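Local coordinates for protein ribonucleoside-diphosphate reductase (Pseudomonas aeruginosa, PDB 5IM3) that probably reduces ribonucleoside diphosphates to the deoxyribonucleotide precursors of DNA, and binds dATP at several nucleotide sites, including its N-terminal ATP cone, at residues H247-L258 with L283-Q293; F351-L360 with A773-V781. One frame throughout, in Å; residues are numbered along the deposited sequence.

Interaction 1: residues H247-L258 with L283-Q293; sequences HHEMAELYAKAL and LGKAIDHERDQ
The His247 ring is held between two flat groups of 283-293: the amide of Gln293 lies stacked over one face, its plane only 14° from that of the ring, and His289 CD2 comes over the opposite face, the two rings inclined to each other. With CG anti to the backbone N (chi1 174°), the ring reaches in from the turn before the helix, and its NE2 donates to the backbone O of His289 at 3.1 Å. That bond is bent: the N-H...O angle is 143° and the donor sits above the carbonyl plane. Glu290 OE1 approaches the ring edge at CE1, 3.4 Å away, a negative neighbour that may favour a protonated His247. His248 meets the edge of the His289 ring with its CD2, 3.7 Å from His289 NE2, a nitrogen buried by the contact without a partner in the model; Ala251 covers a face of the same ring.

Farther along the helix, Tyr254 spans the gap. Ile287 CG2 packs over its ring face in a CH-pi contact, 4.0 Å from the centroid, while the phenol OH donates to the syn lone pair of Asp292 OD2 at 2.9 Å. Asp292 OD1 is taken by Gln320 NE2, which leaves each carboxylate oxygen with its own donor. At the far end the backbones nearly touch, since Gly284 has no side chain: Ala255 CB lies 3.3 Å from Gly284 O, and Leu258 CD2 reaches over Gly284 to Leu283 CB.

The contact joins the start of helix 250-267 to the end of helix 280-286 and the 3-10 turn after it. Helix 219-239 packs against Met250 and His247, whereas helices 319-330 and 337-349 back Leu283 and Ile287.

Interaction 2: residues F351-L360 with A773-V781; sequences FDYMSSTPTL and ATIANITGV
Met354 sends CG anti to its backbone N (chi1 -168°) and then bends at both later torsions, so that the chain lies along helix 773-779 with CG against Ile775 and CE against Thr779. Ile775 answers with CG1 between its backbone N and carbonyl carbon (chi1 61°), which places CG2 beside the N and turns that methyl to the 351-360 side. Met354 and Ile775 run alongside each other, pointing opposite ways, Met354 CG 3.7 Å from Ile775 CB. The same Ile775 CG2 lies 3.5 Å from the backbone O of Ser355 and also meets Leu360 CD1, whose branch goes on tip to tip with Ile778 CD1 at 4.1 Å.

At the other end of the contact the Phe351 ring lies against Thr779, whose CA sits over one face, 4.2 Å from the centroid. Phe351 has positive phi and ends the preceding helix in a Schellman motif; its ring also packs edge-to-face with Phe295. Thr779 divides its branches: CG2 touches both Phe351 CB and Met354 CE, while OG1 turns back to donate to Ile775 O at 2.8 Å, meeting a lone pair in the plane of the carbonyl. Ile775 O therefore accepts two bonds, one from Thr779 OG1 and one from Thr779 N.

Strand 353-355, paired antiparallel with strand 600-608, runs at 137° to the axis of helix 773-779, which packs on it; this is consistent with a strand extending the sheet of the reductase's ten-stranded alpha-beta barrel. Met663 of strand 659-663 touches Met354, Ile775 and Thr779. Thr357 OG1 bonds to Tyr307. With no hydrogen bond across, the two segments are held by apolar side chains and the CH-pi contact of Phe351.

How the interactions relate
Along the chain the two interactions come in series: 247-258 with 283-293 closes before 351-360 opens its contact with 773-781. Their centres are 21 Å apart, yet the nearest atoms come to about 5 Å without touching. Interaction 1 joins parts of the chain only 25 residues apart, two helices and the 3-10 segment 289-293, toward the outside of the chain; interaction 2 spans 413 residues near its centre and brings part of the all-alpha region against a helix of the barrel region. The chain thus passes from the helices around interaction 1 through helix 337-349, which backs that contact, into a strand of the central sheet. Both contacts lie away from the nucleotide sites.

Interaction 1: residues H247-L258 with L283-Q293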
loop_
_atom_site.group_PDB
_atom_site.type_symbol
_atom_site.label_atom_id
_atom_site.label_comp_id
_atom_site.label_asym_id
_atom_site.label_seq_id
_atom_site.Cartn_x
_atom_site.Cartn_y
_atom_site.Cartn_z
ATOM N N HIS A 247 44.585 46.956 8.176
ATOM C CA HIS A 247 43.302 47.434 8.679
ATOM C C HIS A 247 43.414 48.836 9.268
ATOM O O HIS A 247 42.854 49.787 8.716
ATOM C CB HIS A 247 42.735 46.476 9.726
ATOM C CG HIS A 247 41.493 46.983 10.389
ATOM N ND1 HIS A 247 41.438 47.288 11.732
ATOM C CD2 HIS A 247 40.265 47.260 9.888
ATOM C CE1 HIS A 247 40.228 47.721 12.033
ATOM N NE2 HIS A 247 39.496 47.715 10.932
ATOM N N HIS A 248 44.121 48.984 10.393
ATOM C CA HIS A 248 44.222 50.295 11.026
ATOM C C HIS A 248 44.823 51.340 10.094
ATOM O O HIS A 248 44.667 52.540 10.342
ATOM C CB HIS A 248 45.041 50.200 12.312
ATOM C CG HIS A 248 44.301 49.563 13.447
ATOM N ND1 HIS A 248 44.474 48.242 13.799
ATOM C CD2 HIS A 248 43.373 50.062 14.298
ATOM C CE1 HIS A 248 43.691 47.957 14.825
ATOM N NE2 HIS A 248 43.013 49.044 15.147
ATOM N N GLU A 249 45.504 50.910 9.031
ATOM C CA GLU A 249 45.938 51.838 7.996
ATOM C C GLU A 249 44.758 52.437 7.239
ATOM O O GLU A 249 44.917 53.475 6.587
ATOM C CB GLU A 249 46.880 51.117 7.032
ATOM C CG GLU A 249 47.897 52.013 6.353
ATOM C CD GLU A 249 48.922 51.219 5.562
ATOM O OE1 GLU A 249 49.299 51.662 4.456
ATOM O OE2 GLU A 249 49.340 50.144 6.043
ATOM N N MET A 250 43.580 51.811 7.313
ATOM C CA MET A 250 42.379 52.362 6.695
ATOM C C MET A 250 41.862 53.598 7.410
ATOM O O MET A 250 41.018 54.306 6.852
ATOM C CB MET A 250 41.266 51.313 6.661
ATOM C CG MET A 250 41.494 50.193 5.677
ATOM S SD MET A 250 41.622 50.794 3.983
ATOM C CE MET A 250 43.395 50.706 3.780
ATOM N N ALA A 251 42.332 53.868 8.628
ATOM C CA ALA A 251 41.880 55.054 9.344
ATOM C C ALA A 251 42.133 56.322 8.541
ATOM O O ALA A 251 41.383 57.296 8.668
ATOM C CB ALA A 251 42.573 55.135 10.704
ATOM N N GLU A 252 43.176 56.325 7.710
ATOM C CA GLU A 252 43.512 57.476 6.887
ATOM C C GLU A 252 43.308 57.230 5.397
ATOM O O GLU A 252 43.264 58.196 4.627
ATOM C CB GLU A 252 44.971 57.900 7.142
ATOM C CG GLU A 252 45.265 58.323 8.586
ATOM C CD GLU A 252 45.457 57.144 9.529
ATOM O OE1 GLU A 252 45.756 56.031 9.045
ATOM O OE2 GLU A 252 45.314 57.333 10.756
ATOM N N LEU A 253 43.158 55.979 4.969
ATOM C CA LEU A 253 43.059 55.671 3.549
ATOM C C LEU A 253 41.626 55.616 3.041
ATOM O O LEU A 253 41.403 55.799 1.839
ATOM C CB LEU A 253 43.749 54.337 3.255
ATOM C CG LEU A 253 45.273 54.396 3.382
ATOM C CD1 LEU A 253 45.868 53.006 3.460
ATOM C CD2 LEU A 253 45.864 55.154 2.210
ATOM N N TYR A 254 40.652 55.371 3.918
ATOM C CA TYR A 254 39.261 55.361 3.478
ATOM C C TYR A 254 38.842 56.731 2.961
ATOM O O TYR A 254 38.067 56.831 2.004
ATOM C CB TYR A 254 38.349 54.921 4.624
ATOM C CG TYR A 254 37.804 53.517 4.485
ATOM C CD1 TYR A 254 37.144 53.113 3.327
ATOM C CD2 TYR A 254 37.946 52.595 5.512
ATOM C CE1 TYR A 254 36.648 51.831 3.200
ATOM C CE2 TYR A 254 37.449 51.309 5.393
ATOM C CZ TYR A 254 36.801 50.933 4.236
ATOM O OH TYR A 254 36.303 49.655 4.110
ATOM N N ALA A 255 39.354 57.798 3.578
ATOM C CA ALA A 255 39.029 59.144 3.122
ATOM C C ALA A 255 39.709 59.466 1.799
ATOM O O ALA A 255 39.152 60.207 0.982
ATOM C CB ALA A 255 39.426 60.166 4.185
ATOM N N LYS A 256 40.910 58.930 1.572
ATOM C CA LYS A 256 41.579 59.139 0.294
ATOM C C LYS A 256 40.938 58.311 -0.810
ATOM O O LYS A 256 40.912 58.741 -1.968
ATOM C CB LYS A 256 43.066 58.801 0.416
ATOM C CG LYS A 256 43.862 59.810 1.235
ATOM C CD LYS A 256 44.402 60.940 0.367
ATOM C CE LYS A 256 44.685 62.195 1.180
ATOM N NZ LYS A 256 43.428 62.898 1.565
ATOM N N ALA A 257 40.404 57.137 -0.472
ATOM C CA ALA A 257 39.868 56.236 -1.486
ATOM C C ALA A 257 38.482 56.651 -1.963
ATOM O O ALA A 257 38.144 56.425 -3.131
ATOM C CB ALA A 257 39.823 54.808 -0.942
ATOM N N LEU A 258 37.669 57.252 -1.089
ATOM C CA LEU A 258 36.309 57.628 -1.475
ATOM C C LEU A 258 36.285 58.532 -2.702
ATOM O O LEU A 258 35.620 58.181 -3.693
ATOM C CB LEU A 258 35.600 58.271 -0.280
ATOM C CG LEU A 258 34.254 58.935 -0.590
ATOM C CD1 LEU A 258 33.251 57.923 -1.135
ATOM C CD2 LEU A 258 33.703 59.627 0.642
ATOM N N LEU A 283 32.480 63.616 3.762
ATOM C CA LEU A 283 32.032 62.230 3.858
ATOM C C LEU A 283 33.200 61.281 4.069
ATOM O O LEU A 283 33.044 60.241 4.721
ATOM C CB LEU A 283 31.261 61.829 2.601
ATOM C CG LEU A 283 29.999 62.629 2.275
ATOM C CD1 LEU A 283 29.356 62.093 1.008
ATOM C CD2 LEU A 283 29.011 62.599 3.434
ATOM N N GLY A 284 34.373 61.613 3.524
ATOM C CA GLY A 284 35.537 60.770 3.722
ATOM C C GLY A 284 35.962 60.683 5.173
ATOM O O GLY A 284 36.534 59.675 5.597
ATOM N N LYS A 285 35.692 61.731 5.953
ATOM C CA LYS A 285 36.029 61.717 7.371
ATOM C C LYS A 285 34.985 60.981 8.201
ATOM O O LYS A 285 35.307 60.474 9.282
ATOM C CB LYS A 285 36.180 63.146 7.889
ATOM C CG LYS A 285 37.374 63.889 7.322
ATOM C CD LYS A 285 37.377 65.332 7.781
ATOM C CE LYS A 285 38.576 66.086 7.240
ATOM N NZ LYS A 285 38.388 67.555 7.365
ATOM N N ALA A 286 33.740 60.916 7.723
ATOM C CA ALA A 286 32.684 60.248 8.472
ATOM C C ALA A 286 32.839 58.734 8.470
ATOM O O ALA A 286 32.207 58.057 9.289
ATOM C CB ALA A 286 31.316 60.625 7.900
ATOM N N ILE A 287 33.665 58.189 7.575
ATOM C CA ILE A 287 33.815 56.744 7.470
ATOM C C ILE A 287 34.540 56.213 8.700
ATOM O O ILE A 287 35.565 56.763 9.131
ATOM C CB ILE A 287 34.553 56.376 6.173
ATOM C CG1 ILE A 287 33.686 56.739 4.958
ATOM C CG2 ILE A 287 34.901 54.888 6.153
ATOM C CD1 ILE A 287 34.363 56.523 3.617
ATOM N N ASP A 288 34.003 55.136 9.270
ATOM C CA ASP A 288 34.564 54.467 10.439
ATOM C C ASP A 288 35.148 53.136 9.979
ATOM O O ASP A 288 34.403 52.196 9.680
ATOM C CB ASP A 288 33.486 54.268 11.503
ATOM C CG ASP A 288 34.026 53.678 12.793
ATOM O OD1 ASP A 288 35.153 53.140 12.792
ATOM O OD2 ASP A 288 33.310 53.744 13.813
ATOM N N HIS A 289 36.479 53.057 9.916
ATOM C CA HIS A 289 37.138 51.849 9.429
ATOM C C HIS A 289 36.988 50.672 10.384
ATOM O O HIS A 289 37.166 49.524 9.962
ATOM C CB HIS A 289 38.626 52.113 9.195
ATOM C CG HIS A 289 39.443 52.097 10.449
ATOM N ND1 HIS A 289 39.520 53.178 11.299
ATOM C CD2 HIS A 289 40.215 51.128 10.998
ATOM C CE1 HIS A 289 40.306 52.877 12.318
ATOM N NE2 HIS A 289 40.740 51.639 12.160
ATOM N N GLU A 290 36.675 50.921 11.656
ATOM C CA GLU A 290 36.537 49.828 12.611
ATOM C C GLU A 290 35.298 48.980 12.350
ATOM O O GLU A 290 35.243 47.834 12.806
ATOM C CB GLU A 290 36.496 50.377 14.036
ATOM C CG GLU A 290 37.859 50.801 14.580
ATOM C CD GLU A 290 38.769 49.622 14.894
ATOM O OE1 GLU A 290 38.313 48.464 14.788
ATOM O OE2 GLU A 290 39.943 49.852 15.254
ATOM N N ARG A 291 34.305 49.505 11.634
ATOM C CA ARG A 291 33.104 48.721 11.368
ATOM C C ARG A 291 33.352 47.581 10.390
ATOM O O ARG A 291 32.479 46.722 10.237
ATOM C CB ARG A 291 31.993 49.638 10.858
ATOM C CG ARG A 291 31.790 50.849 11.755
ATOM C CD ARG A 291 30.480 51.557 11.489
ATOM N NE ARG A 291 30.402 52.822 12.215
ATOM C CZ ARG A 291 29.304 53.561 12.315
ATOM N NH1 ARG A 291 28.177 53.160 11.742
ATOM N NH2 ARG A 291 29.329 54.700 12.995
ATOM N N ASP A 292 34.518 47.541 9.741
ATOM C CA ASP A 292 34.889 46.366 8.958
ATOM C C ASP A 292 35.067 45.141 9.844
ATOM O O ASP A 292 34.882 44.008 9.384
ATOM C CB ASP A 292 36.175 46.638 8.176
ATOM C CG ASP A 292 35.931 47.406 6.893
ATOM O OD1 ASP A 292 34.778 47.822 6.651
ATOM O OD2 ASP A 292 36.897 47.599 6.125
ATOM N N GLN A 293 35.426 45.343 11.113
ATOM C CA GLN A 293 35.607 44.230 12.035
ATOM C C GLN A 293 34.297 43.523 12.366
ATOM O O GLN A 293 34.334 42.424 12.930
ATOM C CB GLN A 293 36.265 44.725 13.327
ATOM C CG GLN A 293 37.542 45.542 13.124
ATOM C CD GLN A 293 38.625 44.772 12.391
ATOM O OE1 GLN A 293 38.567 44.609 11.173
ATOM N NE2 GLN A 293 39.619 44.293 13.131
#

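Interaction 2: residues F351-L360 with A773-V781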
loop_
_atom_site.group_PDB
_atom_site.type_symbol
_atom_site.label_atom_id
_atom_site.label_comp_id
_atom_site.label_asym_id
_atom_site.label_seq_id
_atom_site.Cartn_x
_atom_site.Cartn_y
_atom_site.Cartn_z
ATOM N N PHE A 351 24.831 47.920 11.020
ATOM C CA PHE A 351 23.896 46.802 10.946
ATOM C C PHE A 351 22.654 47.021 11.804
ATOM O O PHE A 351 21.914 46.068 12.068
ATOM C CB PHE A 351 24.558 45.473 11.341
ATOM C CG PHE A 351 25.769 45.108 10.516
ATOM C CD1 PHE A 351 26.118 45.828 9.383
ATOM C CD2 PHE A 351 26.556 44.026 10.879
ATOM C CE1 PHE A 351 27.229 45.479 8.640
ATOM C CE2 PHE A 351 27.667 43.676 10.138
ATOM C CZ PHE A 351 28.003 44.399 9.019
ATOM N N ASP A 352 22.402 48.253 12.255
ATOM C CA ASP A 352 21.175 48.526 12.995
ATOM C C ASP A 352 19.945 48.347 12.113
ATOM O O ASP A 352 18.889 47.918 12.596
ATOM C CB ASP A 352 21.209 49.944 13.565
ATOM C CG ASP A 352 22.170 50.084 14.729
ATOM O OD1 ASP A 352 22.844 49.091 15.077
ATOM O OD2 ASP A 352 22.253 51.196 15.293
ATOM N N TYR A 353 20.070 48.674 10.828
ATOM C CA TYR A 353 19.012 48.526 9.842
ATOM C C TYR A 353 19.688 48.239 8.511
ATOM O O TYR A 353 20.840 48.624 8.296
ATOM C CB TYR A 353 18.136 49.788 9.771
ATOM C CG TYR A 353 17.385 49.984 8.468
ATOM C CD1 TYR A 353 17.961 50.674 7.406
ATOM C CD2 TYR A 353 16.095 49.498 8.306
ATOM C CE1 TYR A 353 17.274 50.861 6.215
ATOM C CE2 TYR A 353 15.402 49.679 7.123
ATOM C CZ TYR A 353 15.996 50.364 6.082
ATOM O OH TYR A 353 15.307 50.543 4.906
ATOM N N MET A 354 18.984 47.538 7.628
ATOM C CA MET A 354 19.540 47.207 6.322
ATOM C C MET A 354 18.472 47.414 5.264
ATOM O O MET A 354 17.381 46.846 5.357
ATOM C CB MET A 354 20.061 45.767 6.287
ATOM C CG MET A 354 20.909 45.450 5.064
ATOM S SD MET A 354 22.306 46.578 4.847
ATOM C CE MET A 354 23.226 46.295 6.359
ATOM N N SER A 355 18.791 48.227 4.265
ATOM C CA SER A 355 17.891 48.417 3.145
ATOM C C SER A 355 17.702 47.101 2.401
ATOM O O SER A 355 18.488 46.158 2.535
ATOM C CB SER A 355 18.439 49.487 2.201
ATOM O OG SER A 355 18.703 50.691 2.901
ATOM N N SER A 356 16.636 47.043 1.609
ATOM C CA SER A 356 16.344 45.849 0.838
ATOM C C SER A 356 17.436 45.600 -0.199
ATOM O O SER A 356 18.225 46.486 -0.544
ATOM C CB SER A 356 14.993 45.983 0.143
ATOM O OG SER A 356 15.008 47.079 -0.754
ATOM N N THR A 357 17.460 44.370 -0.705
ATOM C CA THR A 357 18.425 43.971 -1.728
ATOM C C THR A 357 18.470 44.915 -2.924
ATOM O O THR A 357 19.579 45.291 -3.338
ATOM C CB THR A 357 18.098 42.532 -2.156
ATOM O OG1 THR A 357 18.691 41.618 -1.220
ATOM C CG2 THR A 357 18.608 42.221 -3.558
ATOM N N PRO A 358 17.349 45.326 -3.528
ATOM C CA PRO A 358 17.464 46.234 -4.684
ATOM C C PRO A 358 18.026 47.597 -4.322
ATOM O O PRO A 358 18.792 48.167 -5.107
ATOM C CB PRO A 358 16.022 46.325 -5.213
ATOM C CG PRO A 358 15.168 45.955 -4.070
ATOM C CD PRO A 358 15.950 44.945 -3.273
ATOM N N THR A 359 17.670 48.144 -3.158
ATOM C CA THR A 359 18.259 49.412 -2.745
ATOM C C THR A 359 19.768 49.275 -2.598
ATOM O O THR A 359 20.532 50.065 -3.162
ATOM C CB THR A 359 17.629 49.895 -1.436
ATOM O OG1 THR A 359 16.256 50.232 -1.660
ATOM C CG2 THR A 359 18.355 51.125 -0.904
ATOM N N LEU A 360 20.215 48.259 -1.856
ATOM C CA LEU A 360 21.646 48.035 -1.684
ATOM C C LEU A 360 22.365 47.935 -3.021
ATOM O O LEU A 360 23.488 48.431 -3.170
ATOM C CB LEU A 360 21.877 46.763 -0.869
ATOM C CG LEU A 360 21.495 46.832 0.609
ATOM C CD1 LEU A 360 21.737 45.485 1.250
ATOM C CD2 LEU A 360 22.284 47.930 1.324
ATOM N N ALA A 773 16.540 36.939 3.426
ATOM C CA ALA A 773 17.599 35.971 3.159
ATOM C C ALA A 773 18.973 36.633 3.096
ATOM O O ALA A 773 19.858 36.345 3.910
ATOM C CB ALA A 773 17.301 35.234 1.852
ATOM N N THR A 774 19.167 37.532 2.132
ATOM C CA THR A 774 20.495 38.089 1.900
ATOM C C THR A 774 20.910 39.037 3.022
ATOM O O THR A 774 22.028 38.940 3.543
ATOM C CB THR A 774 20.534 38.800 0.548
ATOM O OG1 THR A 774 20.196 37.873 -0.488
ATOM C CG2 THR A 774 21.921 39.369 0.276
ATOM N N ILE A 775 20.026 39.960 3.412
ATOM C CA ILE A 775 20.429 41.020 4.333
ATOM C C ILE A 775 20.622 40.503 5.756
ATOM O O ILE A 775 21.364 41.114 6.534
ATOM C CB ILE A 775 19.419 42.185 4.307
ATOM C CG1 ILE A 775 18.025 41.723 4.733
ATOM C CG2 ILE A 775 19.378 42.814 2.915
ATOM C CD1 ILE A 775 17.005 42.852 4.790
ATOM N N ALA A 776 19.973 39.398 6.126
ATOM C CA ALA A 776 20.293 38.755 7.395
ATOM C C ALA A 776 21.680 38.125 7.349
ATOM O O ALA A 776 22.440 38.209 8.319
ATOM C CB ALA A 776 19.234 37.705 7.739
ATOM N N ASN A 777 22.028 37.497 6.222
ATOM C CA ASN A 777 23.379 36.973 6.052
ATOM C C ASN A 777 24.410 38.093 6.055
ATOM O O ASN A 777 25.515 37.927 6.584
ATOM C CB ASN A 777 23.474 36.176 4.751
ATOM C CG ASN A 777 22.724 34.863 4.813
ATOM O OD1 ASN A 777 21.964 34.608 5.749
ATOM N ND2 ASN A 777 22.934 34.018 3.813
ATOM N N ILE A 778 24.077 39.237 5.452
ATOM C CA ILE A 778 25.012 40.358 5.434
ATOM C C ILE A 778 25.277 40.842 6.854
ATOM O O ILE A 778 26.420 41.131 7.223
ATOM C CB ILE A 778 24.479 41.491 4.537
ATOM C CG1 ILE A 778 24.431 41.033 3.077
ATOM C CG2 ILE A 778 25.350 42.742 4.668
ATOM C CD1 ILE A 778 23.723 41.998 2.152
ATOM N N THR A 779 24.231 40.931 7.670
ATOM C CA THR A 779 24.345 41.428 9.034
ATOM C C THR A 779 24.635 40.331 10.050
ATOM O O THR A 779 24.928 40.645 11.208
ATOM C CB THR A 779 23.060 42.163 9.434
ATOM O OG1 THR A 779 21.942 41.278 9.308
ATOM C CG2 THR A 779 22.845 43.389 8.546
ATOM N N GLY A 780 24.552 39.064 9.654
ATOM C CA GLY A 780 24.927 37.965 10.527
ATOM C C GLY A 780 23.897 37.583 11.567
ATOM O O GLY A 780 24.267 37.186 12.679
ATOM N N VAL A 781 22.608 37.674 11.236
ATOM C CA VAL A 781 21.530 37.392 12.175
ATOM C C VAL A 781 20.572 36.384 11.546
ATOM O O VAL A 781 20.721 35.992 10.388
ATOM C CB VAL A 781 20.777 38.673 12.597
ATOM C CG1 VAL A 781 21.732 39.644 13.298
ATOM C CG2 VAL A 781 20.118 39.337 11.387
#